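PDB 1R9D: glycerol dehydratase from Clostridium butyricum, which probably dehydrates glycerol without vitamin B12, as a lyase of the glycyl-radical family related to pyruvate formate lyase. Local coordinates for residues F204-A215 with P520-I530; G401-I411 with F727-N737. All blocks are in the same frame, centred on the assembly; numbering follows the deposited sequence.

Interaction 1: F204-A215 with P520-I530; sequences FLNSVIISCEAA and PFLSSMVDNCI
Val208 and Pro520 bring their CA atoms to 5.0 Å where helix 204-215 meets the short helix 520-524 almost at a right angle (axes 8.5 Å apart, N-to-C directions at 96°). The proline is wedged against one turn of the long helix: its CB lies 3.3 Å from Ser211 OG, and CB and CG both rest near Ser207 CB. Ser211 OG, beside the backbone N (chi1 -63°), points back along its own helix and donates to Ser207 O at 2.8 Å. That carbonyl also takes Ser211 N, from the opposite face of its plane, so the polar atoms facing the proline are bonded within the helix. Val208 uses its two branches differently. CG1 presses on Ser524 CB at 3.5 Å, a tight fit for two carbons, whereas CG2 faces Pro520 O and also covers one face of the Phe204 ring, toward its rim. Ser524 turns its OG back to Phe521 O, leaving CB as the surface that meets the valine. With CG anti to the backbone N (chi1 172°), the Phe204 ring swings out so that CZ reaches Ser523 CB, which lies at the ring edge 3.9 Å away, and CE2 reaches the Cys529 carbonyl. Farther on, Leu205 CD2 meets Ile530 CG2 at 4.0 Å, the two side chains crossing roughly perpendicularly, and at the other end Ala215 CB touches Phe521 CE2. The contact is thus shape packing, with no hydrogen bond between the two segments. Around it, helix 47-61 covers Ser207, Ser211 and Pro520, helix 169-190 packs on Leu205 and Cys212, and Glu277 accepts from the N-H groups of Phe521 and Leu522, tying the start of the short helix to helix 260-277 as well.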
loop_
_atom_site.group_PDB
_atom_site.type_symbol
_atom_site.label_atom_id
_atom_site.label_comp_id
_atom_site.label_asym_id
_atom_site.label_seq_id
_atom_site.Cartn_x
_atom_site.Cartn_y
_atom_site.Cartn_z
ATOM N N PHE A 204 -11.983 3.360 -4.116
ATOM C CA PHE A 204 -12.757 2.847 -2.993
ATOM C C PHE A 204 -14.255 3.017 -3.229
ATOM O O PHE A 204 -15.037 2.093 -3.007
ATOM C CB PHE A 204 -12.388 3.563 -1.688
ATOM C CG PHE A 204 -13.297 3.213 -0.542
ATOM C CD1 PHE A 204 -13.194 1.975 0.091
ATOM C CD2 PHE A 204 -14.306 4.086 -0.143
ATOM C CE1 PHE A 204 -14.089 1.613 1.099
ATOM C CE2 PHE A 204 -15.208 3.729 0.865
ATOM C CZ PHE A 204 -15.097 2.488 1.485
ATOM N N LEU A 205 -14.662 4.203 -3.673
ATOM C CA LEU A 205 -16.080 4.449 -3.905
ATOM C C LEU A 205 -16.639 3.560 -5.012
ATOM O O LEU A 205 -17.764 3.071 -4.910
ATOM C CB LEU A 205 -16.315 5.928 -4.216
ATOM C CG LEU A 205 -16.097 6.849 -3.009
ATOM C CD1 LEU A 205 -16.212 8.308 -3.434
ATOM C CD2 LEU A 205 -17.119 6.526 -1.925
ATOM N N ASN A 206 -15.860 3.339 -6.067
ATOM C CA ASN A 206 -16.330 2.472 -7.142
ATOM C C ASN A 206 -16.374 1.017 -6.687
ATOM O O ASN A 206 -17.144 0.215 -7.223
ATOM C CB ASN A 206 -15.450 2.624 -8.383
ATOM C CG ASN A 206 -15.857 3.818 -9.222
ATOM O OD1 ASN A 206 -17.001 3.910 -9.672
ATOM N ND2 ASN A 206 -14.933 4.742 -9.428
ATOM N N SER A 207 -15.556 0.676 -5.694
ATOM C CA SER A 207 -15.537 -0.684 -5.165
ATOM C C SER A 207 -16.785 -0.904 -4.319
ATOM O O SER A 207 -17.320 -2.009 -4.258
ATOM C CB SER A 207 -14.281 -0.920 -4.324
ATOM O OG SER A 207 -13.125 -0.953 -5.139
ATOM N N VAL A 208 -17.240 0.154 -3.656
ATOM C CA VAL A 208 -18.452 0.076 -2.847
ATOM C C VAL A 208 -19.642 -0.152 -3.781
ATOM O O VAL A 208 -20.542 -0.934 -3.481
ATOM C CB VAL A 208 -18.697 1.387 -2.068
ATOM C CG1 VAL A 208 -20.117 1.414 -1.519
ATOM C CG2 VAL A 208 -17.687 1.511 -0.928
ATOM N N ILE A 209 -19.638 0.548 -4.912
ATOM C CA ILE A 209 -20.719 0.433 -5.885
ATOM C C ILE A 209 -20.797 -0.975 -6.469
ATOM O O ILE A 209 -21.879 -1.565 -6.538
ATOM C CB ILE A 209 -20.543 1.474 -7.016
ATOM C CG1 ILE A 209 -20.683 2.881 -6.426
ATOM C CG2 ILE A 209 -21.581 1.244 -8.115
ATOM C CD1 ILE A 209 -20.397 4.005 -7.399
ATOM N N ILE A 210 -19.651 -1.508 -6.879
ATOM C CA ILE A 210 -19.586 -2.853 -7.436
ATOM C C ILE A 210 -20.093 -3.863 -6.406
ATOM O O ILE A 210 -20.859 -4.777 -6.734
ATOM C CB ILE A 210 -18.135 -3.214 -7.828
ATOM C CG1 ILE A 210 -17.696 -2.359 -9.023
ATOM C CG2 ILE A 210 -18.027 -4.702 -8.154
ATOM C CD1 ILE A 210 -16.220 -2.458 -9.346
ATOM N N SER A 211 -19.671 -3.688 -5.156
ATOM C CA SER A 211 -20.065 -4.594 -4.081
ATOM C C SER A 211 -21.564 -4.585 -3.809
ATOM O O SER A 211 -22.183 -5.643 -3.652
ATOM C CB SER A 211 -19.307 -4.246 -2.795
ATOM O OG SER A 211 -17.915 -4.428 -2.973
ATOM N N CYS A 212 -22.149 -3.395 -3.743
ATOM C CA CYS A 212 -23.578 -3.280 -3.488
ATOM C C CYS A 212 -24.405 -3.763 -4.680
ATOM O O CYS A 212 -25.506 -4.292 -4.508
ATOM C CB CYS A 212 -23.937 -1.837 -3.130
ATOM S SG CYS A 212 -23.372 -1.356 -1.460
ATOM N N GLU A 213 -23.876 -3.586 -5.887
ATOM C CA GLU A 213 -24.586 -4.043 -7.075
ATOM C C GLU A 213 -24.592 -5.566 -7.066
ATOM O O GLU A 213 -25.547 -6.196 -7.522
ATOM C CB GLU A 213 -23.915 -3.514 -8.349
ATOM C CG GLU A 213 -23.918 -1.996 -8.443
ATOM C CD GLU A 213 -23.329 -1.466 -9.737
ATOM O OE1 GLU A 213 -22.262 -1.963 -10.165
ATOM O OE2 GLU A 213 -23.930 -0.537 -10.321
ATOM N N ALA A 214 -23.525 -6.153 -6.530
ATOM C CA ALA A 214 -23.427 -7.604 -6.448
ATOM C C ALA A 214 -24.441 -8.116 -5.429
ATOM O O ALA A 214 -25.021 -9.191 -5.606
ATOM C CB ALA A 214 -22.016 -8.023 -6.043
ATOM N N ALA A 215 -24.652 -7.345 -4.364
ATOM C CA ALA A 215 -25.612 -7.729 -3.335
ATOM C C ALA A 215 -27.003 -7.792 -3.962
ATOM O O ALA A 215 -27.763 -8.730 -3.711
ATOM C CB ALA A 215 -25.595 -6.718 -2.191
ATOM N N PRO A 520 -14.825 -3.489 1.021
ATOM C CA PRO A 520 -15.753 -2.541 0.389
ATOM C C PRO A 520 -17.195 -2.618 0.891
ATOM O O PRO A 520 -17.791 -1.600 1.244
ATOM C CB PRO A 520 -15.669 -2.902 -1.101
ATOM C CG PRO A 520 -14.374 -3.626 -1.235
ATOM C CD PRO A 520 -14.291 -4.431 0.025
ATOM N N PHE A 521 -17.761 -3.822 0.920
ATOM C CA PHE A 521 -19.149 -3.979 1.346
ATOM C C PHE A 521 -19.389 -3.584 2.806
ATOM O O PHE A 521 -20.244 -2.747 3.101
ATOM C CB PHE A 521 -19.620 -5.419 1.106
ATOM C CG PHE A 521 -21.079 -5.636 1.401
ATOM C CD1 PHE A 521 -21.479 -6.343 2.532
ATOM C CD2 PHE A 521 -22.056 -5.107 0.562
ATOM C CE1 PHE A 521 -22.833 -6.522 2.828
ATOM C CE2 PHE A 521 -23.413 -5.278 0.845
ATOM C CZ PHE A 521 -23.804 -5.987 1.981
ATOM N N LEU A 522 -18.634 -4.187 3.715
ATOM C CA LEU A 522 -18.785 -3.886 5.134
ATOM C C LEU A 522 -18.582 -2.392 5.416
ATOM O O LEU A 522 -19.358 -1.774 6.147
ATOM C CB LEU A 522 -17.774 -4.697 5.947
ATOM C CG LEU A 522 -17.904 -4.563 7.467
ATOM C CD1 LEU A 522 -19.172 -5.267 7.924
ATOM C CD2 LEU A 522 -16.682 -5.165 8.153
ATOM N N SER A 523 -17.542 -1.816 4.822
ATOM C CA SER A 523 -17.226 -0.406 5.039
ATOM C C SER A 523 -18.325 0.562 4.623
ATOM O O SER A 523 -18.499 1.616 5.240
ATOM C CB SER A 523 -15.930 -0.043 4.307
ATOM O OG SER A 523 -14.830 -0.783 4.811
ATOM N N SER A 524 -19.073 0.206 3.585
ATOM C CA SER A 524 -20.133 1.074 3.089
ATOM C C SER A 524 -21.251 1.285 4.100
ATOM O O SER A 524 -22.017 2.240 3.991
ATOM C CB SER A 524 -20.714 0.506 1.787
ATOM O OG SER A 524 -21.426 -0.699 2.020
ATOM N N MET A 525 -21.339 0.398 5.087
ATOM C CA MET A 525 -22.389 0.487 6.093
ATOM C C MET A 525 -21.941 1.009 7.459
ATOM O O MET A 525 -22.648 0.836 8.451
ATOM C CB MET A 525 -23.060 -0.881 6.250
ATOM C CG MET A 525 -23.697 -1.375 4.957
ATOM S SD MET A 525 -24.434 -3.008 5.116
ATOM C CE MET A 525 -22.991 -4.016 5.103
ATOM N N VAL A 526 -20.776 1.648 7.509
ATOM C CA VAL A 526 -20.260 2.213 8.759
ATOM C C VAL A 526 -19.821 3.653 8.482
ATOM O O VAL A 526 -19.053 3.913 7.558
ATOM C CB VAL A 526 -19.072 1.397 9.304
ATOM C CG1 VAL A 526 -18.576 2.015 10.619
ATOM C CG2 VAL A 526 -19.508 -0.044 9.537
ATOM N N ASP A 527 -20.313 4.576 9.298
ATOM C CA ASP A 527 -20.054 6.001 9.118
ATOM C C ASP A 527 -18.684 6.585 8.862
ATOM O O ASP A 527 -17.675 6.200 9.448
ATOM C CB ASP A 527 -20.718 6.789 10.237
ATOM C CG ASP A 527 -22.149 7.133 9.912
ATOM O OD1 ASP A 527 -22.829 7.750 10.762
ATOM O OD2 ASP A 527 -22.591 6.785 8.791
ATOM N N ASN A 528 -18.709 7.562 7.959
ATOM C CA ASN A 528 -17.557 8.304 7.504
ATOM C C ASN A 528 -16.770 7.550 6.437
ATOM O O ASN A 528 -16.044 8.172 5.679
ATOM C CB ASN A 528 -16.668 8.694 8.685
ATOM C CG ASN A 528 -17.405 9.538 9.718
ATOM O OD1 ASN A 528 -18.622 9.724 9.637
ATOM N ND2 ASN A 528 -16.669 10.044 10.702
ATOM N N CYS A 529 -16.923 6.228 6.342
ATOM C CA CYS A 529 -16.179 5.501 5.312
ATOM C C CYS A 529 -16.465 6.069 3.920
ATOM O O CYS A 529 -15.539 6.425 3.197
ATOM C CB CYS A 529 -16.495 4.003 5.343
ATOM S SG CYS A 529 -15.666 3.120 6.711
ATOM N N ILE A 530 -17.740 6.159 3.545
ATOM C CA ILE A 530 -18.088 6.706 2.232
ATOM C C ILE A 530 -17.691 8.180 2.177
ATOM O O ILE A 530 -17.088 8.633 1.207
ATOM C CB ILE A 530 -19.604 6.587 1.948
ATOM C CG1 ILE A 530 -19.982 5.120 1.753
ATOM C CG2 ILE A 530 -19.973 7.398 0.700
ATOM C CD1 ILE A 530 -21.467 4.893 1.532
#

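Interaction 2: G401-I411 with F727-N737; sequences GLPAYYNDEVI and FDQKGFHVQFN
Asn407 lays its side chain flat on the Phe727 ring, amide and ring planes only 3° apart, with CB over the ring centre, 3.4 Å from the centroid, a CH-pi contact. Having CG anti to the backbone N (chi1 -171°) carries the amide along the ring toward Phe727 CB, where ND2 donates to Gly731 O at 2.8 Å, nearly in the amide plane and almost straight. The same nitrogen makes a weak bond to Phe727 O, while OD1 weakly caps helix 408-417 by accepting from Glu409 N. One buried amide therefore joins a helix start to the Schellman turn, with Lys730 at C-prime, that closes helix 712-728. Beyond it the strands run antiparallel: Tyr405 and Val734 form a hydrogen-bonded pair, Tyr405 N reaching Val734 O at 2.9 Å, and Asn407 N donates to Phe732 O. Tyr406 and His733 form the next, non-hydrogen-bonded pair; their side chains point the same way, and His733 CD2 lies over one face of the tyrosine ring, the planes oblique at 46°. On the other face of the sheet, the one carrying Tyr405 and Val734, Tyr405 CE1 meets the edge of the Phe736 ring at 4.0 Å. Phe732 receives Ile411 CG1 over one face, 3.8 Å from its centroid, and Val410 CG2 packs on the Lys730 backbone and CB. Waters close both ends: one joins Glu409 O to Lys730 NZ, another bridges Pro403 O to Phe736 N. Strand 404-407 lies between strands 375-380 and 733-738 in a mixed sheet, consistent with part of the barrel of glycyl-radical enzymes; Tyr405 packs on helix 386-397 and, with Phe736, on helix 712-728, while the side chain of Tyr406, whose OH bonds to Cys433 O, lies about 9 Å from bound glycerol.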
loop_
_atom_site.group_PDB
_atom_site.type_symbol
_atom_site.label_atom_id
_atom_site.label_comp_id
_atom_site.label_asym_id
_atom_site.label_seq_id
_atom_site.Cartn_x
_atom_site.Cartn_y
_atom_site.Cartn_z
ATOM N N GLY A 401 -29.035 -20.023 29.681
ATOM C CA GLY A 401 -27.872 -19.187 29.920
ATOM C C GLY A 401 -28.152 -17.761 29.480
ATOM O O GLY A 401 -27.299 -16.878 29.598
ATOM N N LEU A 402 -29.364 -17.539 28.980
ATOM C CA LEU A 402 -29.786 -16.230 28.500
ATOM C C LEU A 402 -30.722 -15.568 29.497
ATOM O O LEU A 402 -31.393 -16.251 30.272
ATOM C CB LEU A 402 -30.524 -16.372 27.167
ATOM C CG LEU A 402 -29.839 -17.158 26.053
ATOM C CD1 LEU A 402 -30.840 -17.384 24.920
ATOM C CD2 LEU A 402 -28.610 -16.407 25.557
ATOM N N PRO A 403 -30.766 -14.226 29.506
ATOM C CA PRO A 403 -29.964 -13.374 28.625
ATOM C C PRO A 403 -28.762 -12.858 29.408
ATOM O O PRO A 403 -28.695 -13.025 30.626
ATOM C CB PRO A 403 -30.923 -12.248 28.290
ATOM C CG PRO A 403 -31.592 -12.024 29.625
ATOM C CD PRO A 403 -31.871 -13.452 30.105
ATOM N N ALA A 404 -27.810 -12.248 28.711
ATOM C CA ALA A 404 -26.661 -11.658 29.386
ATOM C C ALA A 404 -27.174 -10.275 29.792
ATOM O O ALA A 404 -27.926 -9.660 29.037
ATOM C CB ALA A 404 -25.487 -11.536 28.423
ATOM N N TYR A 405 -26.793 -9.799 30.982
ATOM C CA TYR A 405 -27.235 -8.492 31.477
ATOM C C TYR A 405 -26.092 -7.488 31.426
ATOM O O TYR A 405 -24.972 -7.810 31.819
ATOM C CB TYR A 405 -27.740 -8.596 32.927
ATOM C CG TYR A 405 -28.931 -9.517 33.112
ATOM C CD1 TYR A 405 -28.772 -10.901 33.138
ATOM C CD2 TYR A 405 -30.217 -9.003 33.241
ATOM C CE1 TYR A 405 -29.870 -11.753 33.288
ATOM C CE2 TYR A 405 -31.325 -9.847 33.391
ATOM C CZ TYR A 405 -31.140 -11.217 33.413
ATOM O OH TYR A 405 -32.226 -12.053 33.566
ATOM N N TYR A 406 -26.382 -6.279 30.943
ATOM C CA TYR A 406 -25.373 -5.222 30.832
ATOM C C TYR A 406 -25.803 -3.953 31.540
ATOM O O TYR A 406 -26.957 -3.535 31.443
ATOM C CB TYR A 406 -25.073 -4.933 29.359
ATOM C CG TYR A 406 -24.507 -6.136 28.659
ATOM C CD1 TYR A 406 -25.346 -7.097 28.094
ATOM C CD2 TYR A 406 -23.135 -6.353 28.621
ATOM C CE1 TYR A 406 -24.826 -8.248 27.514
ATOM C CE2 TYR A 406 -22.602 -7.500 28.042
ATOM C CZ TYR A 406 -23.458 -8.443 27.493
ATOM O OH TYR A 406 -22.939 -9.584 26.932
ATOM N N ASN A 407 -24.848 -3.327 32.227
ATOM C CA ASN A 407 -25.102 -2.130 33.026
ATOM C C ASN A 407 -24.858 -0.780 32.347
ATOM O O ASN A 407 -23.724 -0.352 32.197
ATOM C CB ASN A 407 -24.259 -2.233 34.305
ATOM C CG ASN A 407 -24.586 -1.158 35.317
ATOM O OD1 ASN A 407 -25.593 -0.463 35.198
ATOM N ND2 ASN A 407 -23.741 -1.033 36.338
ATOM N N ASP A 408 -25.940 -0.118 31.947
ATOM C CA ASP A 408 -25.879 1.201 31.309
ATOM C C ASP A 408 -25.134 2.210 32.182
ATOM O O ASP A 408 -24.394 3.059 31.682
ATOM C CB ASP A 408 -27.288 1.756 31.114
ATOM C CG ASP A 408 -27.961 1.266 29.846
ATOM O OD1 ASP A 408 -27.557 0.224 29.291
ATOM O OD2 ASP A 408 -28.923 1.943 29.420
ATOM N N GLU A 409 -25.361 2.119 33.488
ATOM C CA GLU A 409 -24.772 3.059 34.440
ATOM C C GLU A 409 -23.249 3.091 34.461
ATOM O O GLU A 409 -22.654 4.107 34.816
ATOM C CB GLU A 409 -25.329 2.781 35.840
ATOM C CG GLU A 409 -26.868 2.817 35.930
ATOM C CD GLU A 409 -27.470 4.179 35.604
ATOM O OE1 GLU A 409 -26.878 5.206 36.008
ATOM O OE2 GLU A 409 -28.550 4.228 34.964
ATOM N N VAL A 410 -22.613 1.984 34.090
ATOM C CA VAL A 410 -21.153 1.923 34.032
ATOM C C VAL A 410 -20.683 2.082 32.585
ATOM O O VAL A 410 -19.759 2.841 32.289
ATOM C CB VAL A 410 -20.605 0.565 34.563
ATOM C CG1 VAL A 410 -19.125 0.417 34.211
ATOM C CG2 VAL A 410 -20.782 0.483 36.065
ATOM N N ILE A 411 -21.343 1.372 31.679
ATOM C CA ILE A 411 -20.960 1.397 30.274
ATOM C C ILE A 411 -21.013 2.755 29.581
ATOM O O ILE A 411 -20.079 3.118 28.866
ATOM C CB ILE A 411 -21.789 0.365 29.477
ATOM C CG1 ILE A 411 -21.433 -1.040 29.968
ATOM C CG2 ILE A 411 -21.513 0.505 27.979
ATOM C CD1 ILE A 411 -22.299 -2.143 29.381
ATOM N N PHE A 727 -25.065 -4.116 39.887
ATOM C CA PHE A 727 -24.966 -2.973 38.987
ATOM C C PHE A 727 -24.903 -1.645 39.742
ATOM O O PHE A 727 -24.232 -0.721 39.301
ATOM C CB PHE A 727 -26.132 -2.978 37.988
ATOM C CG PHE A 727 -25.959 -3.970 36.860
ATOM C CD1 PHE A 727 -24.844 -4.805 36.809
ATOM C CD2 PHE A 727 -26.914 -4.073 35.855
ATOM C CE1 PHE A 727 -24.687 -5.734 35.764
ATOM C CE2 PHE A 727 -26.765 -4.993 34.816
ATOM C CZ PHE A 727 -25.657 -5.820 34.771
ATOM N N ASP A 728 -25.588 -1.548 40.879
ATOM C CA ASP A 728 -25.538 -0.314 41.662
ATOM C C ASP A 728 -24.120 -0.118 42.199
ATOM O O ASP A 728 -23.680 1.017 42.419
ATOM C CB ASP A 728 -26.525 -0.353 42.834
ATOM C CG ASP A 728 -27.978 -0.318 42.383
ATOM O OD1 ASP A 728 -28.252 0.135 41.246
ATOM O OD2 ASP A 728 -28.854 -0.733 43.175
ATOM N N GLN A 729 -23.412 -1.232 42.396
ATOM C CA GLN A 729 -22.035 -1.223 42.896
ATOM C C GLN A 729 -21.035 -1.027 41.756
ATOM O O GLN A 729 -19.825 -1.137 41.953
ATOM C CB GLN A 729 -21.716 -2.539 43.615
ATOM C CG GLN A 729 -22.552 -2.842 44.854
ATOM C CD GLN A 729 -21.985 -2.229 46.114
ATOM O OE1 GLN A 729 -22.193 -1.049 46.396
ATOM N NE2 GLN A 729 -21.249 -3.028 46.880
ATOM N N LYS A 730 -21.559 -0.754 40.564
ATOM C CA LYS A 730 -20.758 -0.498 39.372
ATOM C C LYS A 730 -20.191 -1.710 38.643
ATOM O O LYS A 730 -19.117 -1.632 38.048
ATOM C CB LYS A 730 -19.627 0.491 39.695
ATOM C CG LYS A 730 -20.121 1.817 40.279
ATOM C CD LYS A 730 -21.158 2.464 39.379
ATOM C CE LYS A 730 -21.696 3.759 39.974
ATOM N NZ LYS A 730 -22.785 4.311 39.121
ATOM N N GLY A 731 -20.908 -2.830 38.693
ATOM C CA GLY A 731 -20.475 -4.011 37.967
ATOM C C GLY A 731 -20.816 -3.762 36.506
ATOM O O GLY A 731 -21.730 -2.988 36.213
ATOM N N PHE A 732 -20.108 -4.428 35.598
ATOM C CA PHE A 732 -20.282 -4.248 34.153
ATOM C C PHE A 732 -21.318 -5.172 33.507
ATOM O O PHE A 732 -22.210 -4.723 32.774
ATOM C CB PHE A 732 -18.923 -4.476 33.477
ATOM C CG PHE A 732 -18.834 -3.973 32.062
ATOM C CD1 PHE A 732 -18.154 -2.791 31.777
ATOM C CD2 PHE A 732 -19.385 -4.700 31.010
ATOM C CE1 PHE A 732 -18.018 -2.339 30.461
ATOM C CE2 PHE A 732 -19.256 -4.257 29.687
ATOM C CZ PHE A 732 -18.570 -3.075 29.415
ATOM N N HIS A 733 -21.177 -6.464 33.772
ATOM C CA HIS A 733 -22.048 -7.480 33.189
ATOM C C HIS A 733 -22.178 -8.711 34.081
ATOM O O HIS A 733 -21.299 -8.993 34.888
ATOM C CB HIS A 733 -21.467 -7.901 31.823
ATOM C CG HIS A 733 -21.668 -9.350 31.486
ATOM N ND1 HIS A 733 -20.954 -10.366 32.087
ATOM C CD2 HIS A 733 -22.527 -9.953 30.631
ATOM C CE1 HIS A 733 -21.367 -11.531 31.618
ATOM N NE2 HIS A 733 -22.321 -11.309 30.733
ATOM N N VAL A 734 -23.285 -9.433 33.930
ATOM C CA VAL A 734 -23.492 -10.669 34.667
ATOM C C VAL A 734 -24.452 -11.553 33.865
ATOM O O VAL A 734 -25.313 -11.054 33.138
ATOM C CB VAL A 734 -24.033 -10.404 36.106
ATOM C CG1 VAL A 734 -25.460 -9.880 36.056
ATOM C CG2 VAL A 734 -23.935 -11.684 36.941
ATOM N N GLN A 735 -24.277 -12.866 33.967
ATOM C CA GLN A 735 -25.135 -13.807 33.252
ATOM C C GLN A 735 -25.215 -15.063 34.108
ATOM O O GLN A 735 -24.321 -15.310 34.919
ATOM C CB GLN A 735 -24.543 -14.116 31.882
ATOM C CG GLN A 735 -23.169 -14.741 31.937
ATOM C CD GLN A 735 -22.476 -14.736 30.595
ATOM O OE1 GLN A 735 -21.496 -15.457 30.389
ATOM N NE2 GLN A 735 -22.968 -13.911 29.675
ATOM N N PHE A 736 -26.261 -15.864 33.921
ATOM C CA PHE A 736 -26.441 -17.044 34.758
ATOM C C PHE A 736 -26.787 -18.369 34.099
ATOM O O PHE A 736 -27.576 -18.426 33.158
ATOM C CB PHE A 736 -27.544 -16.789 35.792
ATOM C CG PHE A 736 -27.465 -15.449 36.460
ATOM C CD1 PHE A 736 -28.011 -14.321 35.855
ATOM C CD2 PHE A 736 -26.836 -15.311 37.691
ATOM C CE1 PHE A 736 -27.930 -13.069 36.470
ATOM C CE2 PHE A 736 -26.748 -14.068 38.314
ATOM C CZ PHE A 736 -27.296 -12.944 37.702
ATOM N N ASN A 737 -26.199 -19.432 34.635
ATOM C CA ASN A 737 -26.502 -20.785 34.201
ATOM C C ASN A 737 -27.472 -21.236 35.292
ATOM O O ASN A 737 -27.275 -20.930 36.473
ATOM C CB ASN A 737 -25.265 -21.686 34.230
ATOM C CG ASN A 737 -24.738 -22.011 32.842
ATOM O OD1 ASN A 737 -25.510 -22.253 31.909
ATOM N ND2 ASN A 737 -23.420 -22.042 32.704
HETATM O O HOH W 1 -30.075 -19.645 32.459
HETATM O O HOH W 2 -28.509 -15.256 32.239
HETATM O O HOH W 3 -21.076 4.780 37.073
#

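How the interactions relate
The two interactions lie apart in one chain, their centres 35 Å from each other and their nearest atoms about 18 Å, and they share no helix or strand. Along the sequence they interleave: 204-215, 401-411, 520-530, then 727-737, so each closes a long excursion of the chain. Interaction 1 is a helix packing 24 Å from the chain centre, and both its partners fall in the pyruvate formate lyase-like region. Interaction 2 is nearer the centre, at 16 Å, and pairs a strand of that region with one from the glycine radical region, which holds Gly763, the predicted radical site, not in radical form here. It therefore joins the two family regions within a single sheet.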